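Local structure of major allergen Alt a 1 (Alternaria alternata, 3V0R) at residues V15-E20 with N37-N42; A96-P101 with A122-V127; L46-S51 with N68-F73. The protein may bind thaumatin-like proteins of host plants and inhibit their beta-glucanase activity, and is a secreted fungal allergen that forms a disulfide-linked dimer. All coordinates share one frame; numbering follows the deposited sequence.

In the fold
All three contacts belong to one antiparallel beta sheet that curls into the beta-barrel of Alt a 1. Along the chain contact 1 closes first, contact 3 follows and contact 2 comes last. Contacts 1 and 2 have centres about 9 Å apart and meet where strands 15-25 and 114-128 run side by side. Contacts 1 and 3 have centres about 11 Å apart and are joined through the neighbouring strands 33-40 and 47-53. Contacts 2 and 3 lie about 14 Å apart between centres and do not touch. Contacts 1 and 2 thus follow hairpins along the barrel wall, while contact 3 joins parts that are far apart in strand order.

Contact 1 of 3, residues V15-E20 with N37-N42; sequences VWKISE and NIKATN. With SO4 (sulfate ion), chain B.
Thr-41 carries OG1 between its backbone N and carbonyl carbon (chi1 63°), which points the hydroxyl at Val-15. Trp-16 turns its ring to the backbone N side (chi1 -64°), where it meets Ile-38. These residues belong to the antiparallel beta hairpin of strands 15-25 and 33-40, part of the barrel wall. In its ladder the hydrogen-bonded pairs Lys-17/Lys-39 and Ser-19/Asn-37 alternate with the non-hydrogen-bonded pairs Trp-16/Ala-40 and Ile-18/Ile-38. Lys-17 N donates to Lys-39 O at 2.8 Å, and Asn-37 N donates to Ser-19 O, also at 2.8 Å.

Trp-16, Ile-18, Ile-38 and Ala-40 share one face of the sheet. CG2 of Ile-38 reaches CE3 of the Trp-16 ring at 3.4 Å. Ile-18 and Ile-38 lie side by side and point the same way, with Ile-18 CD1 3.7 Å from Ile-38 CG1. Leu-84 also packs on Ile-38. The bound 8-aminooctanoic acid touches Trp-16, which lines its pocket.

Lys-17, Ser-19, Asn-37 and Lys-39 occupy the other face. NZ of Lys-17 gives a hydrogen bond to O1 of a sulfate at 3.1 Å and another to Asn-109 of the second subunit. The sulfate probably comes from the crystallisation liquor. It also bonds to that Asn-109 and lies against CE of Lys-39. At the far end ND2 of Asn-37 lies 3.4 Å from CG of Glu-20, while OD1 bonds to Thr-49.

Thr-41 lies just past strand 33-40. There Val-15 O takes two donors. One is a water at 3.1 Å, which also accepts from Thr-41 N. The other is Thr-41 OG1 at 2.7 Å, which sits 40° out of the carbonyl plane.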
loop_
_atom_site.group_PDB
_atom_site.type_symbol
_atom_site.label_atom_id
_atom_site.label_comp_id
_atom_site.label_asym_id
_atom_site.label_seq_id
_atom_site.Cartn_x
_atom_site.Cartn_y
_atom_site.Cartn_z
ATOM N N VAL A 15 -19.346 -15.539 10.338
ATOM C CA VAL A 15 -18.237 -16.489 10.344
ATOM C C VAL A 15 -17.293 -16.259 9.177
ATOM O O VAL A 15 -17.716 -16.212 7.994
ATOM C CB VAL A 15 -18.802 -17.928 10.295
ATOM C CG1 VAL A 15 -17.634 -18.947 10.297
ATOM C CG2 VAL A 15 -19.725 -18.166 11.498
ATOM N N TRP A 16 -16.024 -16.023 9.494
ATOM C CA TRP A 16 -14.979 -15.752 8.516
ATOM C C TRP A 16 -13.914 -16.791 8.577
ATOM O O TRP A 16 -13.672 -17.356 9.666
ATOM C CB TRP A 16 -14.374 -14.383 8.726
ATOM C CG TRP A 16 -15.279 -13.213 8.520
ATOM C CD1 TRP A 16 -16.519 -13.179 7.938
ATOM C CD2 TRP A 16 -15.013 -11.815 8.902
ATOM N NE1 TRP A 16 -17.008 -11.902 7.924
ATOM C CE2 TRP A 16 -16.121 -11.057 8.497
ATOM C CE3 TRP A 16 -13.969 -11.184 9.551
ATOM C CZ2 TRP A 16 -16.201 -9.687 8.712
ATOM C CZ3 TRP A 16 -14.037 -9.824 9.740
ATOM C CH2 TRP A 16 -15.165 -9.099 9.375
ATOM N N LYS A 17 -13.215 -17.033 7.457
ATOM C CA LYS A 17 -12.145 -18.031 7.395
ATOM C C LYS A 17 -10.837 -17.301 7.477
ATOM O O LYS A 17 -10.673 -16.266 6.798
ATOM C CB LYS A 17 -12.226 -18.718 6.037
ATOM C CG LYS A 17 -11.177 -19.802 5.842
ATOM C CD LYS A 17 -11.401 -20.500 4.491
ATOM C CE LYS A 17 -10.601 -19.775 3.419
ATOM N NZ LYS A 17 -10.631 -20.499 2.096
ATOM N N ILE A 18 -9.910 -17.823 8.287
ATOM C CA ILE A 18 -8.592 -17.280 8.460
ATOM C C ILE A 18 -7.649 -18.317 7.844
ATOM O O ILE A 18 -7.738 -19.520 8.080
ATOM C CB ILE A 18 -8.183 -17.036 9.927
ATOM C CG1 ILE A 18 -9.274 -16.274 10.663
ATOM C CG2 ILE A 18 -6.786 -16.364 9.973
ATOM C CD1 ILE A 18 -9.450 -14.808 10.270
ATOM N N SER A 19 -6.764 -17.851 7.001
ATOM C CA SER A 19 -5.834 -18.734 6.292
ATOM C C SER A 19 -4.517 -17.996 5.969
ATOM O O SER A 19 -4.388 -16.759 6.118
ATOM C CB SER A 19 -6.432 -19.258 4.963
ATOM O OG SER A 19 -6.731 -18.166 4.119
ATOM N N GLU A 20 -3.549 -18.783 5.513
ATOM C CA GLU A 20 -2.202 -18.241 5.134
ATOM C C GLU A 20 -1.543 -17.347 6.199
ATOM O O GLU A 20 -0.949 -16.284 5.963
ATOM C CB GLU A 20 -2.236 -17.645 3.706
ATOM C CG GLU A 20 -3.108 -18.328 2.601
ATOM C CD GLU A 20 -3.212 -19.918 2.490
ATOM O OE1 GLU A 20 -4.348 -20.259 2.178
ATOM O OE2 GLU A 20 -2.271 -20.834 2.593
ATOM N N ASN A 37 -4.810 -14.037 6.038
ATOM C CA ASN A 37 -5.893 -13.672 5.117
ATOM C C ASN A 37 -7.211 -13.885 5.827
ATOM O O ASN A 37 -7.354 -14.867 6.628
ATOM C CB ASN A 37 -5.860 -14.555 3.866
ATOM C CG ASN A 37 -4.675 -14.244 2.938
ATOM O OD1 ASN A 37 -4.068 -13.134 3.008
ATOM N ND2 ASN A 37 -4.372 -15.195 2.006
ATOM N N ILE A 38 -8.162 -13.009 5.581
ATOM C CA ILE A 38 -9.525 -13.115 6.152
ATOM C C ILE A 38 -10.533 -13.119 5.016
ATOM O O ILE A 38 -10.476 -12.224 4.126
ATOM C CB ILE A 38 -9.837 -11.924 7.011
ATOM C CG1 ILE A 38 -8.836 -11.802 8.166
ATOM C CG2 ILE A 38 -11.303 -11.962 7.507
ATOM C CD1 ILE A 38 -9.196 -10.665 9.106
ATOM N N LYS A 39 -11.424 -14.082 4.998
ATOM C CA LYS A 39 -12.411 -14.214 3.922
ATOM C C LYS A 39 -13.802 -14.488 4.440
ATOM O O LYS A 39 -13.978 -15.334 5.329
ATOM C CB LYS A 39 -11.969 -15.339 2.975
ATOM C CG LYS A 39 -12.741 -15.408 1.679
ATOM C CD LYS A 39 -12.308 -16.541 0.766
ATOM C CE LYS A 39 -12.761 -16.282 -0.671
ATOM N NZ LYS A 39 -14.221 -16.040 -0.770
ATOM N N ALA A 40 -14.801 -13.816 3.907
ATOM C CA ALA A 40 -16.185 -14.132 4.238
ATOM C C ALA A 40 -16.527 -15.523 3.770
ATOM O O ALA A 40 -15.929 -16.016 2.800
ATOM C CB ALA A 40 -17.163 -13.130 3.608
ATOM N N THR A 41 -17.423 -16.184 4.490
ATOM C CA THR A 41 -17.908 -17.516 4.113
ATOM C C THR A 41 -19.313 -17.511 3.537
ATOM O O THR A 41 -19.797 -18.545 3.109
ATOM C CB THR A 41 -17.920 -18.452 5.343
ATOM O OG1 THR A 41 -18.837 -17.969 6.327
ATOM C CG2 THR A 41 -16.519 -18.544 5.980
ATOM N N ASN A 42 -20.011 -16.383 3.551
ATOM C CA ASN A 42 -21.392 -16.334 3.189
ATOM C C ASN A 42 -21.644 -15.926 1.721
ATOM O O ASN A 42 -22.769 -15.507 1.392
ATOM C CB ASN A 42 -22.155 -15.397 4.120
ATOM C CG ASN A 42 -21.826 -13.913 3.876
ATOM O OD1 ASN A 42 -20.826 -13.598 3.193
ATOM N ND2 ASN A 42 -22.636 -13.012 4.484
HETATM S S SO4 B . -9.055 -18.995 -1.021
HETATM O O1 SO4 B . -9.019 -18.520 0.405
HETATM O O2 SO4 B . -9.308 -20.467 -1.007
HETATM O O3 SO4 B . -10.155 -18.277 -1.741
HETATM O O4 SO4 B . -7.785 -18.786 -1.778
HETATM O O HOH W 1 -19.403 -14.596 6.032
HETATM O O HOH W 2 -1.337 -14.234 4.279
#

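Contact 2 of 3, residues A96-P101 with A122-V127; sequences ATATLP and AYITLV
Thr-97 O accepts a hydrogen bond from a water at 2.7 Å, and the same water accepts from Thr-125 N at 2.9 Å. The two residues lie on strands 93-106 and 114-128, which form an antiparallel beta hairpin. Here the short strand segments run 160° apart in direction, but their backbones share no direct hydrogen bond. The water bridges the backbones, and apolar side chains meet between them. Ala-96 and Ala-98 bond instead to strand 81-87, and Ala-122 to Ile-18. Direct pairing across the hairpin resumes at Pro-101 with Val-119.

Ala-96, Ala-98, Ala-122 and Ile-124 point their CB atoms at the opposite strand. With chi1 54°, CG1 of Ile-124 lies between the backbone N and the carbonyl carbon and its CD1 leads to Ala-96, while CG2 goes to Ala-98. CG2 reaches CB of Ala-98 at 3.5 Å. CD1 reaches CB of Ala-96 at 3.8 Å. That same Ala-96 methyl comes within 3.8 Å of CD2 of Leu-126, which also borders the 8-aminooctanoic acid pocket.

At the other end Leu-100 CD2 touches Ala-122 CB at 3.9 Å, and Leu-100 packs onward against Phe-21 and Leu-82. Ala-122 CB is also 3.5 Å from Thr-99 O, while Ala-96 CB sits 3.2 Å from Thr-125 O.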
loop_
_atom_site.group_PDB
_atom_site.type_symbol
_atom_site.label_atom_id
_atom_site.label_comp_id
_atom_site.label_asym_id
_atom_site.label_seq_id
_atom_site.Cartn_x
_atom_site.Cartn_y
_atom_site.Cartn_z
ATOM N N ALA A 96 -13.866 -11.413 18.033
ATOM C CA ALA A 96 -13.821 -12.780 17.636
ATOM C C ALA A 96 -12.456 -13.352 17.955
ATOM O O ALA A 96 -11.455 -12.616 17.860
ATOM C CB ALA A 96 -14.085 -12.980 16.116
ATOM N N THR A 97 -12.397 -14.648 18.242
ATOM C CA THR A 97 -11.109 -15.240 18.556
ATOM C C THR A 97 -10.880 -16.538 17.863
ATOM O O THR A 97 -11.801 -17.242 17.505
ATOM C CB THR A 97 -10.891 -15.469 20.107
ATOM O OG1 THR A 97 -11.797 -16.478 20.593
ATOM C CG2 THR A 97 -11.007 -14.160 20.936
ATOM N N ALA A 98 -9.587 -16.897 17.752
ATOM C CA ALA A 98 -9.184 -18.207 17.270
ATOM C C ALA A 98 -7.771 -18.545 17.622
ATOM O O ALA A 98 -7.009 -17.684 18.021
ATOM C CB ALA A 98 -9.337 -18.260 15.717
ATOM N N THR A 99 -7.404 -19.792 17.446
ATOM C CA THR A 99 -6.042 -20.258 17.461
ATOM C C THR A 99 -5.634 -20.404 16.000
ATOM O O THR A 99 -6.405 -20.963 15.195
ATOM C CB THR A 99 -5.893 -21.650 18.174
ATOM O OG1 THR A 99 -6.227 -21.528 19.577
ATOM C CG2 THR A 99 -4.454 -22.133 18.081
ATOM N N LEU A 100 -4.432 -19.944 15.656
ATOM C CA LEU A 100 -3.935 -20.088 14.256
ATOM C C LEU A 100 -2.734 -21.036 14.311
ATOM O O LEU A 100 -1.627 -20.631 14.561
ATOM C CB LEU A 100 -3.535 -18.736 13.711
ATOM C CG LEU A 100 -4.499 -17.594 13.804
ATOM C CD1 LEU A 100 -4.018 -16.387 13.030
ATOM C CD2 LEU A 100 -5.907 -17.972 13.270
ATOM N N PRO A 101 -2.957 -22.335 14.096
ATOM C CA PRO A 101 -1.860 -23.292 14.241
ATOM C C PRO A 101 -0.821 -23.013 13.178
ATOM O O PRO A 101 -1.156 -22.731 11.995
ATOM C CB PRO A 101 -2.508 -24.635 13.952
ATOM C CG PRO A 101 -3.977 -24.416 13.951
ATOM C CD PRO A 101 -4.228 -22.986 13.726
ATOM N N ALA A 122 -8.542 -21.601 10.113
ATOM C CA ALA A 122 -9.332 -21.443 11.335
ATOM C C ALA A 122 -10.570 -20.638 10.959
ATOM O O ALA A 122 -10.545 -19.883 10.014
ATOM C CB ALA A 122 -8.541 -20.676 12.431
ATOM N N TYR A 123 -11.642 -20.798 11.720
ATOM C CA TYR A 123 -12.874 -20.090 11.495
ATOM C C TYR A 123 -13.194 -19.251 12.701
ATOM O O TYR A 123 -13.072 -19.727 13.858
ATOM C CB TYR A 123 -13.936 -21.085 11.183
ATOM C CG TYR A 123 -13.759 -21.683 9.828
ATOM C CD1 TYR A 123 -12.918 -22.777 9.625
ATOM C CD2 TYR A 123 -14.373 -21.112 8.704
ATOM C CE1 TYR A 123 -12.679 -23.249 8.313
ATOM C CE2 TYR A 123 -14.199 -21.618 7.436
ATOM C CZ TYR A 123 -13.363 -22.675 7.243
ATOM O OH TYR A 123 -13.202 -23.127 5.991
ATOM N N ILE A 124 -13.561 -18.001 12.515
ATOM C CA ILE A 124 -13.840 -17.150 13.671
ATOM C C ILE A 124 -15.348 -16.808 13.613
ATOM O O ILE A 124 -15.923 -16.657 12.502
ATOM C CB ILE A 124 -12.990 -15.832 13.668
ATOM C CG1 ILE A 124 -13.071 -14.979 12.400
ATOM C CG2 ILE A 124 -11.525 -16.100 13.979
ATOM C CD1 ILE A 124 -14.164 -13.875 12.421
ATOM N N THR A 125 -15.946 -16.582 14.768
ATOM C CA THR A 125 -17.332 -16.093 14.879
ATOM C C THR A 125 -17.319 -14.718 15.540
ATOM O O THR A 125 -16.809 -14.499 16.664
ATOM C CB THR A 125 -18.266 -17.096 15.650
ATOM O OG1 THR A 125 -18.274 -18.365 15.013
ATOM C CG2 THR A 125 -19.776 -16.541 15.733
ATOM N N LEU A 126 -17.880 -13.732 14.847
ATOM C CA LEU A 126 -18.012 -12.395 15.380
ATOM C C LEU A 126 -19.233 -12.280 16.284
ATOM O O LEU A 126 -20.354 -12.552 15.869
ATOM C CB LEU A 126 -18.054 -11.373 14.229
ATOM C CG LEU A 126 -16.812 -11.252 13.366
ATOM C CD1 LEU A 126 -17.225 -10.712 12.005
ATOM C CD2 LEU A 126 -15.836 -10.296 14.048
ATOM N N VAL A 127 -19.038 -11.804 17.516
ATOM C CA VAL A 127 -20.070 -11.713 18.539
ATOM C C VAL A 127 -20.019 -10.344 19.222
ATOM O O VAL A 127 -18.942 -9.769 19.433
ATOM C CB VAL A 127 -19.930 -12.847 19.582
ATOM C CG1 VAL A 127 -21.088 -12.810 20.586
ATOM C CG2 VAL A 127 -19.851 -14.239 18.902
HETATM O O HOH W 3 -14.442 -17.664 16.992
#

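Contact 3 of 3, residues L46-S51 with N68-F73; sequences LDFTCS and NSFMDF. With 0FU (2,5,6-triaminopyrimidin-4-ol), chain M.
The backbones of Leu-46 to Ser-51 and Ser-69 to Phe-73 run 61° apart and stay well separated, the nearest CA atoms being those of Cys-50 and Phe-73 at 8.0 Å. Side chains therefore make the contact. Phe-48, Cys-50 and Leu-46 point toward the other segment and meet Met-71, Phe-73 and Phe-70.

Phe-48 crosses Met-71 at about a right angle, with CZ 3.8 Å from Met-71 CG. Its ring is tilted 46° from that of Phe-70, and the centroids are 5.9 Å apart. Leu-46 has CG anti to the backbone N, and its CD1 comes to the edge of the Phe-70 ring, 4.0 Å from CZ. CG of Met-71 lies over one face of that ring, toward its rim. Met-71 N is held by Ser-69 OG at 3.3 Å, an ST turn that leads the chain toward strand 72-76.

Strands 47-53 and 72-76 are not neighbours in the sheet of this beta-barrel. The chain at Cys-65 lies between them, with backbone hydrogen bonds to Ser-51 and Met-71. Trp-16 and Leu-84 add to the same apolar cluster, and the disulfide from Cys-50 to Cys-65 ties strand 47-53 to the chain after strand 63-64. Phe-70 also meets Phe-70 of the third subunit, and Thr-49 N bonds to Asn-68 OD1 of that subunit. Ser-51 belongs to a pocket that binds 2,5,6-triaminopyrimidin-4-ol, with its CB 3.5 Å from N3 of the ligand.

Phe-73 receives the disulfide sulfur obliquely. Cys-50 SG lies 4.0 Å from the centroid of the Phe-73 ring and 42° off its normal, with CD1 its nearest ring atom.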
loop_
_atom_site.group_PDB
_atom_site.type_symbol
_atom_site.label_atom_id
_atom_site.label_comp_id
_atom_site.label_asym_id
_atom_site.label_seq_id
_atom_site.Cartn_x
_atom_site.Cartn_y
_atom_site.Cartn_z
ATOM N N LEU A 46 -15.850 -9.979 0.810
ATOM C CA LEU A 46 -14.748 -9.688 1.685
ATOM C C LEU A 46 -13.632 -10.744 1.642
ATOM O O LEU A 46 -13.845 -11.946 1.864
ATOM C CB LEU A 46 -15.331 -9.563 3.108
ATOM C CG LEU A 46 -14.357 -9.270 4.225
ATOM C CD1 LEU A 46 -14.059 -7.789 4.066
ATOM C CD2 LEU A 46 -14.976 -9.590 5.585
ATOM N N ASP A 47 -12.412 -10.259 1.413
ATOM C CA ASP A 47 -11.266 -11.102 1.242
ATOM C C ASP A 47 -10.068 -10.199 1.281
ATOM O O ASP A 47 -9.782 -9.515 0.286
ATOM C CB ASP A 47 -11.368 -11.853 -0.088
ATOM C CG ASP A 47 -10.388 -13.007 -0.204
ATOM O OD1 ASP A 47 -9.525 -13.163 0.665
ATOM O OD2 ASP A 47 -10.472 -13.751 -1.198
ATOM N N PHE A 48 -9.352 -10.150 2.390
ATOM C CA PHE A 48 -8.270 -9.235 2.497
ATOM C C PHE A 48 -7.192 -9.722 3.446
ATOM O O PHE A 48 -7.371 -10.733 4.146
ATOM C CB PHE A 48 -8.781 -7.908 2.976
ATOM C CG PHE A 48 -9.302 -7.906 4.344
ATOM C CD1 PHE A 48 -8.553 -7.317 5.382
ATOM C CD2 PHE A 48 -10.486 -8.458 4.643
ATOM C CE1 PHE A 48 -9.023 -7.301 6.666
ATOM C CE2 PHE A 48 -10.976 -8.472 5.930
ATOM C CZ PHE A 48 -10.259 -7.860 6.944
ATOM N N THR A 49 -6.054 -9.033 3.399
ATOM C CA THR A 49 -4.923 -9.332 4.284
ATOM C C THR A 49 -4.921 -8.446 5.492
ATOM O O THR A 49 -5.175 -7.212 5.435
ATOM C CB THR A 49 -3.595 -9.244 3.542
ATOM O OG1 THR A 49 -3.649 -10.131 2.433
ATOM C CG2 THR A 49 -2.449 -9.788 4.471
ATOM N N CYS A 50 -4.728 -9.062 6.635
ATOM C CA CYS A 50 -4.547 -8.353 7.830
ATOM C C CYS A 50 -3.082 -8.564 8.261
ATOM O O CYS A 50 -2.657 -9.701 8.405
ATOM C CB CYS A 50 -5.573 -8.924 8.829
ATOM S SG CYS A 50 -5.518 -8.139 10.417
ATOM N N SER A 51 -2.309 -7.481 8.423
ATOM C CA SER A 51 -0.907 -7.645 8.796
ATOM C C SER A 51 -0.362 -6.479 9.536
ATOM O O SER A 51 -0.907 -5.366 9.491
ATOM C CB SER A 51 -0.089 -7.837 7.528
ATOM O OG SER A 51 -0.085 -6.633 6.780
ATOM N N ASN A 68 -6.100 1.517 5.758
ATOM C CA ASN A 68 -7.464 1.977 5.751
ATOM C C ASN A 68 -8.334 1.210 6.742
ATOM O O ASN A 68 -9.363 1.718 7.144
ATOM C CB ASN A 68 -8.056 1.855 4.324
ATOM C CG ASN A 68 -7.564 2.957 3.362
ATOM O OD1 ASN A 68 -7.459 4.182 3.684
ATOM N ND2 ASN A 68 -7.260 2.525 2.137
ATOM N N SER A 69 -7.905 0.008 7.173
ATOM C CA SER A 69 -8.865 -1.047 7.586
ATOM C C SER A 69 -9.928 -0.723 8.664
ATOM O O SER A 69 -9.691 -0.100 9.698
ATOM C CB SER A 69 -8.178 -2.364 7.991
ATOM O OG SER A 69 -9.084 -3.456 7.731
ATOM N N PHE A 70 -11.111 -1.246 8.427
ATOM C CA PHE A 70 -12.152 -1.165 9.405
ATOM C C PHE A 70 -11.940 -2.211 10.531
ATOM O O PHE A 70 -12.729 -2.289 11.448
ATOM C CB PHE A 70 -13.484 -1.374 8.659
ATOM C CG PHE A 70 -13.668 -2.760 8.126
ATOM C CD1 PHE A 70 -12.946 -3.203 7.046
ATOM C CD2 PHE A 70 -14.543 -3.644 8.745
ATOM C CE1 PHE A 70 -13.063 -4.521 6.599
ATOM C CE2 PHE A 70 -14.694 -4.942 8.283
ATOM C CZ PHE A 70 -13.963 -5.375 7.206
ATOM N N MET A 71 -10.905 -3.037 10.432
ATOM C CA MET A 71 -10.677 -4.117 11.407
ATOM C C MET A 71 -9.361 -3.865 12.170
ATOM O O MET A 71 -8.366 -3.478 11.563
ATOM C CB MET A 71 -10.473 -5.433 10.694
ATOM C CG MET A 71 -11.680 -5.984 9.964
ATOM S SD MET A 71 -13.031 -6.340 11.100
ATOM C CE MET A 71 -12.131 -7.463 12.173
ATOM N N ASP A 72 -9.387 -4.170 13.460
ATOM C CA ASP A 72 -8.180 -4.243 14.308
ATOM C C ASP A 72 -7.979 -5.646 14.722
ATOM O O ASP A 72 -8.931 -6.410 14.807
ATOM C CB ASP A 72 -8.292 -3.376 15.541
ATOM C CG ASP A 72 -8.267 -1.850 15.199
ATOM O OD1 ASP A 72 -7.770 -1.449 14.141
ATOM O OD2 ASP A 72 -8.738 -1.069 16.036
ATOM N N PHE A 73 -6.717 -6.000 14.987
ATOM C CA PHE A 73 -6.384 -7.294 15.553
ATOM C C PHE A 73 -5.339 -7.195 16.654
ATOM O O PHE A 73 -4.600 -6.228 16.744
ATOM C CB PHE A 73 -5.941 -8.270 14.477
ATOM C CG PHE A 73 -4.495 -8.101 14.046
ATOM C CD1 PHE A 73 -4.139 -7.140 13.175
ATOM C CD2 PHE A 73 -3.500 -8.969 14.522
ATOM C CE1 PHE A 73 -2.828 -7.003 12.704
ATOM C CE2 PHE A 73 -2.173 -8.840 14.080
ATOM C CZ PHE A 73 -1.835 -7.848 13.170
HETATM C C4 0FU M . 1.301 -9.421 4.404
HETATM N N3 0FU M . 2.187 -9.533 5.400
HETATM C C2 0FU M . 2.256 -10.676 6.116
HETATM N NAA 0FU M . 3.176 -10.717 7.102
HETATM N N1 0FU M . 1.452 -11.747 5.846
HETATM C C6 0FU M . 0.547 -11.671 4.859
HETATM N NAB 0FU M . -0.275 -12.693 4.586
HETATM C C5 0FU M . 0.476 -10.484 4.116
HETATM N NAC 0FU M . -0.390 -10.299 3.120
HETATM O O4 0FU M . 1.177 -8.314 3.629
#